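Local coordinates for protein CCMAN5 (Cellulosimicrobium cellulans, PDB 2XSG) that hydrolyses alpha-mannosidic linkages as a family GH92 glycosidase and enables mannose-6-phosphate modification of yeast-produced lysosomal enzymes, at residues F112-L117 / E135-A140; S173-E178 / T234-T239; D415-G420 / S469-E474; V709-V714 / F749-Q754. All coordinates share one frame; numbering follows the deposited sequence.

How the contacts relate
The four contacts follow one another along a single chain without overlap. Contacts 1 and 2 both fall in the family's N-terminal domain and reach the same large antiparallel sheet; their centres are 22 Å apart, with nearest atoms about 13 Å apart. Contact 1 joins neighbouring strands within that sheet, whereas contact 2 packs it against a second one. Contacts 3 and 4 belong to the catalytic domain, one helical and one a strand pair, with centres 35 Å apart and nearest atoms about 16 Å apart. Contacts 2 and 4 are the most widely separated, at 60 Å between centres. The calcium ion is held by Asn588, Glu589 and Asp662, none of which belongs to these segments.

Contact 1: residues F112-L117 / E135-A140; sequences FYSVGL and EAEVAA
Ser114 and Glu137 face each other as a non-hydrogen-bonded pair of two antiparallel strands, 112-117 and 135-140, whose axes run at 173°. Starting at its CB, the serine first meets the carbonyl of the residue before its partner: Ser114 CB lies 3.6 Å from Ala136 O. From there the hydroxyl, turned beside its own backbone N with chi1 at -43°, comes alongside the glutamate, Ser114 OG being 3.7 Å from Glu137 CG. The same oxygen lies in the plane of the Phe112 ring, at its edge. It ends on a water at 2.8 Å from Ser114 OG, and that water donates a hydrogen bond to Val138 O. Val138 O is therefore gripped twice, since Tyr113 N also donates to it at 2.9 Å, from a direction tilted out of the carbonyl plane. Tyr113 and Val138 complete this reciprocal pair with Val138 N to Tyr113 O at 2.8 Å, and Val115 and Ala136 form the next hydrogen-bonded pair. On the other face, Val138 CG2 packs 3.8 Å from Tyr113 CB and reaches the edge of the tyrosine ring, whose OH is bonded to Glu106. The two-residue spacing of the bonded pairs shows a regular antiparallel register in the large sheet of the N-terminal domain. The strand 106-109 flanks one side of this pair and strand 144-150 the other, where Arg148 forms a salt bridge with Glu137. Helix 275-290 covers the face of Phe112, Glu137 and Ala139, while Ile59 and Phe62 of strand 58-63 cover that of Tyr113, Leu117, Ala136 and Val138.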
loop_
_atom_site.group_PDB
_atom_site.type_symbol
_atom_site.label_atom_id
_atom_site.label_comp_id
_atom_site.label_asym_id
_atom_site.label_seq_id
_atom_site.Cartn_x
_atom_site.Cartn_y
_atom_site.Cartn_z
ATOM N N PHE A 112 4.172 -15.099 -10.553
ATOM C CA PHE A 112 4.865 -16.367 -10.294
ATOM C C PHE A 112 5.985 -16.266 -9.284
ATOM O O PHE A 112 6.581 -15.218 -9.119
ATOM C CB PHE A 112 5.345 -17.031 -11.609
ATOM C CG PHE A 112 6.654 -16.496 -12.153
ATOM C CD1 PHE A 112 6.690 -15.308 -12.876
ATOM C CD2 PHE A 112 7.832 -17.209 -11.984
ATOM C CE1 PHE A 112 7.881 -14.812 -13.402
ATOM C CE2 PHE A 112 9.044 -16.730 -12.497
ATOM C CZ PHE A 112 9.067 -15.512 -13.205
ATOM N N TYR A 113 6.270 -17.379 -8.616
ATOM C CA TYR A 113 7.492 -17.504 -7.827
ATOM C C TYR A 113 8.013 -18.953 -7.877
ATOM O O TYR A 113 7.227 -19.901 -7.819
ATOM C CB TYR A 113 7.245 -17.045 -6.388
ATOM C CG TYR A 113 8.393 -17.328 -5.449
ATOM C CD1 TYR A 113 8.545 -18.597 -4.873
ATOM C CD2 TYR A 113 9.304 -16.342 -5.119
ATOM C CE1 TYR A 113 9.579 -18.873 -4.008
ATOM C CE2 TYR A 113 10.353 -16.604 -4.247
ATOM C CZ TYR A 113 10.481 -17.875 -3.695
ATOM O OH TYR A 113 11.524 -18.161 -2.851
ATOM N N SER A 114 9.328 -19.121 -8.007
ATOM C CA SER A 114 9.915 -20.466 -8.075
ATOM C C SER A 114 11.209 -20.529 -7.256
ATOM O O SER A 114 11.960 -19.538 -7.184
ATOM C CB SER A 114 10.144 -20.900 -9.536
ATOM O OG SER A 114 9.032 -20.565 -10.381
ATOM N N VAL A 115 11.447 -21.683 -6.617
ATOM C CA VAL A 115 12.619 -21.892 -5.752
ATOM C C VAL A 115 12.948 -23.387 -5.644
ATOM O O VAL A 115 12.046 -24.255 -5.650
ATOM C CB VAL A 115 12.410 -21.293 -4.328
ATOM C CG1 VAL A 115 11.293 -22.034 -3.545
ATOM C CG2 VAL A 115 13.727 -21.289 -3.517
ATOM N N GLY A 116 14.239 -23.682 -5.602
ATOM C CA GLY A 116 14.705 -25.026 -5.302
ATOM C C GLY A 116 14.920 -25.157 -3.809
ATOM O O GLY A 116 15.725 -24.431 -3.225
ATOM N N LEU A 117 14.167 -26.061 -3.191
ATOM C CA LEU A 117 14.239 -26.280 -1.755
ATOM C C LEU A 117 15.014 -27.549 -1.476
ATOM O O LEU A 117 14.811 -28.549 -2.157
ATOM C CB LEU A 117 12.825 -26.387 -1.159
ATOM C CG LEU A 117 11.890 -25.185 -1.332
ATOM C CD1 LEU A 117 10.432 -25.545 -0.894
ATOM C CD2 LEU A 117 12.440 -23.966 -0.577
ATOM N N GLU A 135 11.785 -29.070 -6.147
ATOM C CA GLU A 135 11.647 -27.911 -7.027
ATOM C C GLU A 135 10.224 -27.413 -6.851
ATOM O O GLU A 135 9.285 -28.147 -7.088
ATOM C CB GLU A 135 11.919 -28.280 -8.494
ATOM C CG GLU A 135 13.362 -28.773 -8.793
ATOM C CD GLU A 135 14.412 -27.653 -8.847
ATOM O OE1 GLU A 135 14.098 -26.461 -8.578
ATOM O OE2 GLU A 135 15.579 -27.970 -9.161
ATOM N N ALA A 136 10.080 -26.179 -6.389
ATOM C CA ALA A 136 8.775 -25.617 -6.119
ATOM C C ALA A 136 8.493 -24.478 -7.088
ATOM O O ALA A 136 9.296 -23.565 -7.244
ATOM C CB ALA A 136 8.705 -25.134 -4.701
ATOM N N GLU A 137 7.335 -24.543 -7.729
ATOM C CA GLU A 137 6.846 -23.449 -8.545
ATOM C C GLU A 137 5.421 -23.085 -8.086
ATOM O O GLU A 137 4.570 -23.964 -7.941
ATOM C CB GLU A 137 6.784 -23.878 -10.004
ATOM C CG GLU A 137 8.119 -24.100 -10.696
ATOM C CD GLU A 137 7.944 -24.849 -11.998
ATOM O OE1 GLU A 137 7.964 -24.213 -13.054
ATOM O OE2 GLU A 137 7.725 -26.076 -11.960
ATOM N N VAL A 138 5.174 -21.800 -7.846
ATOM C CA VAL A 138 3.812 -21.304 -7.632
ATOM C C VAL A 138 3.478 -20.187 -8.639
ATOM O O VAL A 138 4.377 -19.486 -9.137
ATOM C CB VAL A 138 3.579 -20.822 -6.167
ATOM C CG1 VAL A 138 3.774 -21.982 -5.187
ATOM C CG2 VAL A 138 4.537 -19.665 -5.780
ATOM N N ALA A 139 2.186 -20.060 -8.960
ATOM C CA ALA A 139 1.660 -18.919 -9.697
ATOM C C ALA A 139 0.307 -18.522 -9.099
ATOM O O ALA A 139 -0.271 -19.289 -8.323
ATOM C CB ALA A 139 1.505 -19.261 -11.170
ATOM N N ALA A 140 -0.201 -17.353 -9.482
ATOM C CA ALA A 140 -1.482 -16.863 -8.957
ATOM C C ALA A 140 -2.412 -16.321 -10.020
ATOM O O ALA A 140 -1.958 -15.713 -10.987
ATOM C CB ALA A 140 -1.243 -15.773 -7.899
HETATM O O HOH W 1 6.300 -20.373 -10.764
#

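Contact 2: residues S173-E178 / T234-T239; sequences SSVQVE and TGAILT
Ser173 and Thr234 meet hydroxyl to hydroxyl at the tight end of this contact: Thr234 OG1 donates to Ser173 OG over 2.7 Å. In both residues the oxygen stands between the backbone N and the carbonyl carbon (chi1 69° for Ser173, 67° for Thr234), which points the two groups at each other. Ser173 OG bonds onward to Val232 O, and the methyl of Thr234 closes in as well, with Thr234 CG2 3.7 Å from Ser173 OG. One residue pair further on, the fit is already looser. Val175 CG1 lies 3.9 Å from the carbonyl oxygen Gly235 O, and the one apolar side-chain pair is Val175 CG2 to Ala236 CB at 4.3 Å, while Val175 and Thr234 lie side by side, pointing opposite ways. Beyond this the strands part, Val177 CA and Leu238 CA being 10.2 Å apart. Leu187 and Val214 of neighbouring strands each touch both Val177 and Ala236, and so bridge the two segments where they diverge. Gln176 and Glu178 lie on the solvent side. No backbone bond links the segments, and the strands belong to different sheets, so this is face-to-face packing, consistent with the beta-sandwich known for this family's N-terminal domain. A directed chain of buried hydroxyls, from Thr234 through Ser173 to the Val232 carbonyl, implies that polarity here is satisfied internally, whereas the remaining contact is van der Waals packing.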
loop_
_atom_site.group_PDB
_atom_site.type_symbol
_atom_site.label_atom_id
_atom_site.label_comp_id
_atom_site.label_asym_id
_atom_site.label_seq_id
_atom_site.Cartn_x
_atom_site.Cartn_y
_atom_site.Cartn_z
ATOM N N SER A 173 -10.115 -21.852 12.746
ATOM C CA SER A 173 -9.936 -22.470 11.437
ATOM C C SER A 173 -10.706 -23.782 11.363
ATOM O O SER A 173 -11.091 -24.342 12.401
ATOM C CB SER A 173 -8.444 -22.718 11.150
ATOM O OG SER A 173 -7.940 -23.744 11.997
ATOM N N SER A 174 -10.952 -24.252 10.139
ATOM C CA SER A 174 -11.582 -25.562 9.926
ATOM C C SER A 174 -11.085 -26.194 8.652
ATOM O O SER A 174 -10.596 -25.511 7.742
ATOM C CB SER A 174 -13.110 -25.456 9.867
ATOM O OG SER A 174 -13.508 -24.748 8.694
ATOM N N VAL A 175 -11.227 -27.513 8.590
ATOM C CA VAL A 175 -10.855 -28.262 7.401
ATOM C C VAL A 175 -11.796 -29.464 7.263
ATOM O O VAL A 175 -12.069 -30.161 8.237
ATOM C CB VAL A 175 -9.343 -28.638 7.406
ATOM C CG1 VAL A 175 -8.976 -29.483 8.662
ATOM C CG2 VAL A 175 -8.940 -29.347 6.085
ATOM N N GLN A 176 -12.351 -29.633 6.070
ATOM C CA GLN A 176 -13.127 -30.806 5.723
ATOM C C GLN A 176 -12.414 -31.465 4.547
ATOM O O GLN A 176 -12.058 -30.788 3.572
ATOM C CB GLN A 176 -14.545 -30.376 5.341
ATOM C CG GLN A 176 -15.498 -31.514 4.974
ATOM C CD GLN A 176 -15.993 -32.249 6.192
ATOM O OE1 GLN A 176 -16.560 -31.650 7.107
ATOM N NE2 GLN A 176 -15.765 -33.550 6.224
ATOM N N VAL A 177 -12.211 -32.777 4.648
ATOM C CA VAL A 177 -11.591 -33.576 3.598
ATOM C C VAL A 177 -12.606 -34.350 2.740
ATOM O O VAL A 177 -13.534 -34.953 3.274
ATOM C CB VAL A 177 -10.589 -34.600 4.214
ATOM C CG1 VAL A 177 -9.902 -35.392 3.134
ATOM C CG2 VAL A 177 -9.566 -33.878 5.043
ATOM N N GLU A 178 -12.398 -34.349 1.419
ATOM C CA GLU A 178 -13.188 -35.156 0.463
ATOM C C GLU A 178 -12.237 -35.910 -0.451
ATOM O O GLU A 178 -11.335 -35.309 -1.029
ATOM C CB GLU A 178 -14.038 -34.255 -0.439
ATOM C CG GLU A 178 -15.373 -33.830 0.124
ATOM C CD GLU A 178 -16.328 -35.003 0.210
ATOM O OE1 GLU A 178 -16.653 -35.584 -0.861
ATOM O OE2 GLU A 178 -16.743 -35.348 1.345
ATOM N N THR A 234 -5.742 -26.198 13.398
ATOM C CA THR A 234 -6.120 -27.384 12.634
ATOM C C THR A 234 -5.206 -27.492 11.419
ATOM O O THR A 234 -4.506 -26.526 11.057
ATOM C CB THR A 234 -7.633 -27.380 12.180
ATOM O OG1 THR A 234 -7.861 -26.346 11.216
ATOM C CG2 THR A 234 -8.565 -27.162 13.360
ATOM N N GLY A 235 -5.204 -28.669 10.800
ATOM C CA GLY A 235 -4.463 -28.886 9.576
ATOM C C GLY A 235 -4.737 -30.215 8.921
ATOM O O GLY A 235 -5.471 -31.049 9.462
ATOM N N ALA A 236 -4.138 -30.411 7.750
ATOM C CA ALA A 236 -4.225 -31.672 7.020
ATOM C C ALA A 236 -2.873 -32.015 6.398
ATOM O O ALA A 236 -2.091 -31.127 6.058
ATOM C CB ALA A 236 -5.311 -31.601 5.949
ATOM N N ILE A 237 -2.591 -33.308 6.287
ATOM C CA ILE A 237 -1.360 -33.770 5.651
ATOM C C ILE A 237 -1.734 -34.679 4.490
ATOM O O ILE A 237 -2.423 -35.683 4.675
ATOM C CB ILE A 237 -0.408 -34.469 6.658
ATOM C CG1 ILE A 237 -0.134 -33.511 7.850
ATOM C CG2 ILE A 237 0.883 -34.901 5.971
ATOM C CD1 ILE A 237 0.864 -34.012 8.882
ATOM N N LEU A 238 -1.328 -34.272 3.294
ATOM C CA LEU A 238 -1.588 -35.023 2.070
ATOM C C LEU A 238 -0.367 -35.864 1.753
ATOM O O LEU A 238 0.745 -35.355 1.778
ATOM C CB LEU A 238 -1.858 -34.061 0.903
ATOM C CG LEU A 238 -3.049 -33.102 1.060
ATOM C CD1 LEU A 238 -2.863 -31.824 0.231
ATOM C CD2 LEU A 238 -4.382 -33.799 0.723
ATOM N N THR A 239 -0.578 -37.141 1.453
ATOM C CA THR A 239 0.504 -38.057 1.092
ATOM C C THR A 239 0.209 -38.662 -0.283
ATOM O O THR A 239 -0.905 -39.157 -0.538
ATOM C CB THR A 239 0.709 -39.156 2.161
ATOM O OG1 THR A 239 0.928 -38.543 3.441
ATOM C CG2 THR A 239 1.920 -40.033 1.829
#

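Contact 3: residues D415-G420 / S469-E474; sequences DAIAKG and SVIADE
Ile417 reaches across from the end of one helix to overlap three residues of another, and its two branches divide the work. The CG2 branch, anti to the backbone N, lies 3.8 Å from Val470 CG1, the two side chains running antiparallel alongside one another. The longer branch carries its tip onto the partner backbone, with Ile417 CD1 3.8 Å from Ile471 CA, and crosses the Ile471 side chain at about a right angle, Ile417 CD1 to Ile471 CG1 being 3.9 Å. Glu474 comes over from the next turn. Its chain bends at chi2 (71°), which folds the carboxylate back beside the isoleucine and puts Glu474 OE1 3.6 Å from Ile417 CG2, in an approach that is van der Waals in kind. With only an alanine here in place of Ile417, both branches are gone, and Val470 and the aliphatic part of Glu474 would probably lose their apolar partner, opening a gap between the helices. These are the C-terminal ends of helices 409-418 and 455-474, in a catalytic domain whose family is built as an (alpha/alpha)6 barrel. The first ends in a Schellman motif at Gly420, which has positive phi (86°) and donates from Gly420 N to Ile417 O at 2.9 Å. On the far side of the turn, Lys419 NZ forms a salt bridge with Asp415 OD2 at 2.8 Å, and Asp415 is also bonded to Tyr371, Ser361 and Gly683. Ile471, by contrast, turns its side chain among Leu427, Tyr431 and Leu434 of helix 427-438.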
loop_
_atom_site.group_PDB
_atom_site.type_symbol
_atom_site.label_atom_id
_atom_site.label_comp_id
_atom_site.label_asym_id
_atom_site.label_seq_id
_atom_site.Cartn_x
_atom_site.Cartn_y
_atom_site.Cartn_z
ATOM N N ASP A 415 -12.182 12.967 -2.985
ATOM C CA ASP A 415 -11.227 12.981 -4.093
ATOM C C ASP A 415 -11.921 12.645 -5.411
ATOM O O ASP A 415 -11.716 13.333 -6.413
ATOM C CB ASP A 415 -10.073 11.995 -3.828
ATOM C CG ASP A 415 -8.901 12.191 -4.774
ATOM O OD1 ASP A 415 -8.023 13.026 -4.468
ATOM O OD2 ASP A 415 -8.852 11.509 -5.819
ATOM N N ALA A 416 -12.738 11.594 -5.405
ATOM C CA ALA A 416 -13.532 11.213 -6.592
ATOM C C ALA A 416 -14.593 12.256 -6.926
ATOM O O ALA A 416 -14.782 12.617 -8.091
ATOM C CB ALA A 416 -14.157 9.848 -6.398
ATOM N N ILE A 417 -15.278 12.771 -5.912
ATOM C CA ILE A 417 -16.265 13.815 -6.167
ATOM C C ILE A 417 -15.609 15.065 -6.762
ATOM O O ILE A 417 -16.069 15.578 -7.767
ATOM C CB ILE A 417 -17.109 14.163 -4.911
ATOM C CG1 ILE A 417 -17.884 12.927 -4.420
ATOM C CG2 ILE A 417 -18.056 15.333 -5.228
ATOM C CD1 ILE A 417 -18.499 13.058 -3.002
ATOM N N ALA A 418 -14.521 15.549 -6.163
ATOM C CA ALA A 418 -13.860 16.752 -6.692
ATOM C C ALA A 418 -13.395 16.515 -8.128
ATOM O O ALA A 418 -13.400 17.442 -8.949
ATOM C CB ALA A 418 -12.700 17.175 -5.804
ATOM N N LYS A 419 -13.014 15.272 -8.425
ATOM C CA LYS A 419 -12.564 14.874 -9.767
ATOM C C LYS A 419 -13.706 14.609 -10.763
ATOM O O LYS A 419 -13.450 14.179 -11.887
ATOM C CB LYS A 419 -11.620 13.655 -9.703
ATOM C CG LYS A 419 -10.172 13.995 -9.361
ATOM C CD LYS A 419 -9.322 12.747 -9.130
ATOM C CE LYS A 419 -7.909 13.108 -8.705
ATOM N NZ LYS A 419 -7.809 13.639 -7.309
ATOM N N GLY A 420 -14.950 14.867 -10.356
ATOM C CA GLY A 420 -16.102 14.807 -11.283
ATOM C C GLY A 420 -16.732 13.434 -11.478
ATOM O O GLY A 420 -17.529 13.238 -12.396
ATOM N N SER A 469 -17.100 17.789 3.868
ATOM C CA SER A 469 -17.771 18.961 3.293
ATOM C C SER A 469 -18.063 18.785 1.793
ATOM O O SER A 469 -19.134 19.155 1.317
ATOM C CB SER A 469 -16.975 20.246 3.566
ATOM O OG SER A 469 -15.990 20.455 2.584
ATOM N N VAL A 470 -17.103 18.219 1.059
ATOM C CA VAL A 470 -17.268 17.903 -0.367
ATOM C C VAL A 470 -18.408 16.893 -0.565
ATOM O O VAL A 470 -19.289 17.084 -1.414
ATOM C CB VAL A 470 -15.936 17.388 -0.967
ATOM C CG1 VAL A 470 -16.115 16.869 -2.392
ATOM C CG2 VAL A 470 -14.862 18.489 -0.931
ATOM N N ILE A 471 -18.411 15.830 0.243
ATOM C CA ILE A 471 -19.499 14.842 0.212
ATOM C C ILE A 471 -20.852 15.459 0.597
ATOM O O ILE A 471 -21.898 15.123 0.008
ATOM C CB ILE A 471 -19.198 13.624 1.124
ATOM C CG1 ILE A 471 -17.819 13.021 0.797
ATOM C CG2 ILE A 471 -20.308 12.570 1.010
ATOM C CD1 ILE A 471 -17.264 12.029 1.875
ATOM N N ALA A 472 -20.844 16.353 1.578
ATOM C CA ALA A 472 -22.104 16.998 1.999
ATOM C C ALA A 472 -22.758 17.799 0.855
ATOM O O ALA A 472 -23.969 17.679 0.616
ATOM C CB ALA A 472 -21.885 17.875 3.252
ATOM N N ASP A 473 -21.951 18.596 0.146
ATOM C CA ASP A 473 -22.421 19.418 -0.986
ATOM C C ASP A 473 -22.934 18.531 -2.127
ATOM O O ASP A 473 -23.883 18.879 -2.822
ATOM C CB ASP A 473 -21.292 20.325 -1.509
ATOM C CG ASP A 473 -21.237 21.681 -0.804
ATOM O OD1 ASP A 473 -22.295 22.190 -0.375
ATOM O OD2 ASP A 473 -20.127 22.250 -0.686
ATOM N N GLU A 474 -22.283 17.386 -2.327
ATOM C CA GLU A 474 -22.717 16.449 -3.349
ATOM C C GLU A 474 -24.079 15.838 -3.021
ATOM O O GLU A 474 -24.839 15.483 -3.929
ATOM C CB GLU A 474 -21.683 15.345 -3.538
ATOM C CG GLU A 474 -22.003 14.385 -4.665
ATOM C CD GLU A 474 -21.841 14.993 -6.058
ATOM O OE1 GLU A 474 -21.460 16.182 -6.201
ATOM O OE2 GLU A 474 -22.090 14.250 -7.023
#

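Contact 4: residues V709-V714 / F749-Q754; sequences VTADGV and FRMGEQ
Three backbone hydrogen bonds tie Thr710 and Asp712 to Phe749 and Met751. Phe749 N donates to Thr710 O at 2.7 Å, Asp712 N returns a bond to Phe749 O at 2.8 Å, and Met751 N meets Asp712 O at 2.9 Å. Phe749 thus both gives and receives, its bonds going to residues two apart on the other strand, the mark of a parallel pair. Strands 706-712 and 746-752 form the parallel step in an otherwise antiparallel mixed sheet, their segment axes inclined by 34°. The first strand ends in a type II turn from Ala711 to Val714, where Gly713 has positive phi. Met751 packs against this turn, its chain bent at chi2 (-60°) and chi3 (-73°): Met751 CG lies 3.7 Å from Ala711 CB and 3.9 Å from Val714 CB. At the other end, Val709 CG2 meets the edge of the Phe749 ring, 3.7 Å from Phe749 CE2. An alanine in place of Phe749 would keep the backbone bonds but would likely leave Val709 CG2 without its ring partner. Val721 and Ala724 of strand 720-726 and Pro692 also touch the phenylalanine.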
loop_
_atom_site.group_PDB
_atom_site.type_symbol
_atom_site.label_atom_id
_atom_site.label_comp_id
_atom_site.label_asym_id
_atom_site.label_seq_id
_atom_site.Cartn_x
_atom_site.Cartn_y
_atom_site.Cartn_z
ATOM N N VAL A 709 3.243 13.151 -21.160
ATOM C CA VAL A 709 4.108 14.149 -20.567
ATOM C C VAL A 709 5.522 13.897 -21.070
ATOM O O VAL A 709 6.052 12.792 -20.929
ATOM C CB VAL A 709 4.003 14.193 -19.015
ATOM C CG1 VAL A 709 4.421 12.863 -18.356
ATOM C CG2 VAL A 709 4.829 15.360 -18.442
ATOM N N THR A 710 6.111 14.913 -21.698
ATOM C CA THR A 710 7.504 14.831 -22.158
ATOM C C THR A 710 8.422 15.779 -21.389
ATOM O O THR A 710 7.998 16.842 -20.912
ATOM C CB THR A 710 7.649 15.125 -23.672
ATOM O OG1 THR A 710 6.876 16.283 -24.007
ATOM C CG2 THR A 710 7.196 13.933 -24.500
ATOM N N ALA A 711 9.685 15.383 -21.284
ATOM C CA ALA A 711 10.693 16.176 -20.600
ATOM C C ALA A 711 11.911 16.246 -21.512
ATOM O O ALA A 711 12.829 15.422 -21.442
ATOM C CB ALA A 711 11.025 15.569 -19.231
ATOM N N ASP A 712 11.883 17.231 -22.402
ATOM C CA ASP A 712 12.872 17.322 -23.461
ATOM C C ASP A 712 14.229 17.674 -22.884
ATOM O O ASP A 712 14.360 18.631 -22.143
ATOM C CB ASP A 712 12.412 18.323 -24.519
ATOM C CG ASP A 712 11.306 17.758 -25.391
ATOM O OD1 ASP A 712 10.118 18.145 -25.226
ATOM O OD2 ASP A 712 11.628 16.889 -26.238
ATOM N N GLY A 713 15.232 16.856 -23.184
ATOM C CA GLY A 713 16.555 17.061 -22.609
ATOM C C GLY A 713 16.740 16.663 -21.144
ATOM O O GLY A 713 17.771 16.963 -20.569
ATOM N N VAL A 714 15.777 15.975 -20.535
ATOM C CA VAL A 714 15.938 15.508 -19.143
ATOM C C VAL A 714 17.165 14.600 -19.001
ATOM O O VAL A 714 17.441 13.784 -19.873
ATOM C CB VAL A 714 14.680 14.763 -18.611
ATOM C CG1 VAL A 714 14.521 13.390 -19.275
ATOM C CG2 VAL A 714 14.722 14.628 -17.079
ATOM N N PHE A 749 7.606 19.483 -21.305
ATOM C CA PHE A 749 8.566 20.302 -20.579
ATOM C C PHE A 749 9.911 20.402 -21.300
ATOM O O PHE A 749 10.326 19.462 -21.966
ATOM C CB PHE A 749 8.778 19.759 -19.167
ATOM C CG PHE A 749 7.556 19.810 -18.312
ATOM C CD1 PHE A 749 7.077 21.028 -17.830
ATOM C CD2 PHE A 749 6.881 18.644 -17.979
ATOM C CE1 PHE A 749 5.940 21.075 -17.037
ATOM C CE2 PHE A 749 5.747 18.683 -17.198
ATOM C CZ PHE A 749 5.274 19.897 -16.714
ATOM N N ARG A 750 10.570 21.548 -21.168
ATOM C CA ARG A 750 11.960 21.711 -21.604
ATOM C C ARG A 750 12.820 21.718 -20.339
ATOM O O ARG A 750 12.647 22.571 -19.465
ATOM C CB ARG A 750 12.120 23.020 -22.402
ATOM C CG ARG A 750 13.478 23.230 -23.104
ATOM C CD ARG A 750 13.527 24.581 -23.878
ATOM N NE ARG A 750 12.404 24.719 -24.818
ATOM C CZ ARG A 750 12.141 25.793 -25.572
ATOM N NH1 ARG A 750 12.917 26.879 -25.531
ATOM N NH2 ARG A 750 11.079 25.780 -26.381
ATOM N N MET A 751 13.724 20.747 -20.227
ATOM C CA MET A 751 14.543 20.579 -19.016
ATOM C C MET A 751 15.934 21.169 -19.177
ATOM O O MET A 751 16.423 21.320 -20.294
ATOM C CB MET A 751 14.650 19.107 -18.656
ATOM C CG MET A 751 13.331 18.369 -18.626
ATOM S SD MET A 751 12.169 19.058 -17.422
ATOM C CE MET A 751 12.843 18.542 -15.853
ATOM N N GLY A 752 16.577 21.494 -18.059
ATOM C CA GLY A 752 17.922 22.066 -18.077
ATOM C C GLY A 752 18.618 21.851 -16.748
ATOM O O GLY A 752 18.009 21.415 -15.766
ATOM N N GLU A 753 19.897 22.174 -16.712
ATOM C CA GLU A 753 20.741 21.840 -15.582
ATOM C C GLU A 753 20.749 22.924 -14.497
ATOM O O GLU A 753 21.301 22.709 -13.413
ATOM C CB GLU A 753 22.162 21.525 -16.069
ATOM C CG GLU A 753 22.224 20.222 -16.870
ATOM C CD GLU A 753 23.630 19.797 -17.245
ATOM O OE1 GLU A 753 24.588 20.195 -16.545
ATOM O OE2 GLU A 753 23.772 19.039 -18.234
ATOM N N GLN A 754 20.135 24.071 -14.792
ATOM C CA GLN A 754 20.065 25.176 -13.840
ATOM C C GLN A 754 18.628 25.522 -13.480
ATOM O O GLN A 754 17.745 25.363 -14.306
ATOM C CB GLN A 754 20.761 26.429 -14.406
ATOM C CG GLN A 754 22.037 26.174 -15.222
ATOM C CD GLN A 754 23.154 25.591 -14.385
ATOM O OE1 GLN A 754 23.235 25.841 -13.179
ATOM N NE2 GLN A 754 24.039 24.810 -15.024
#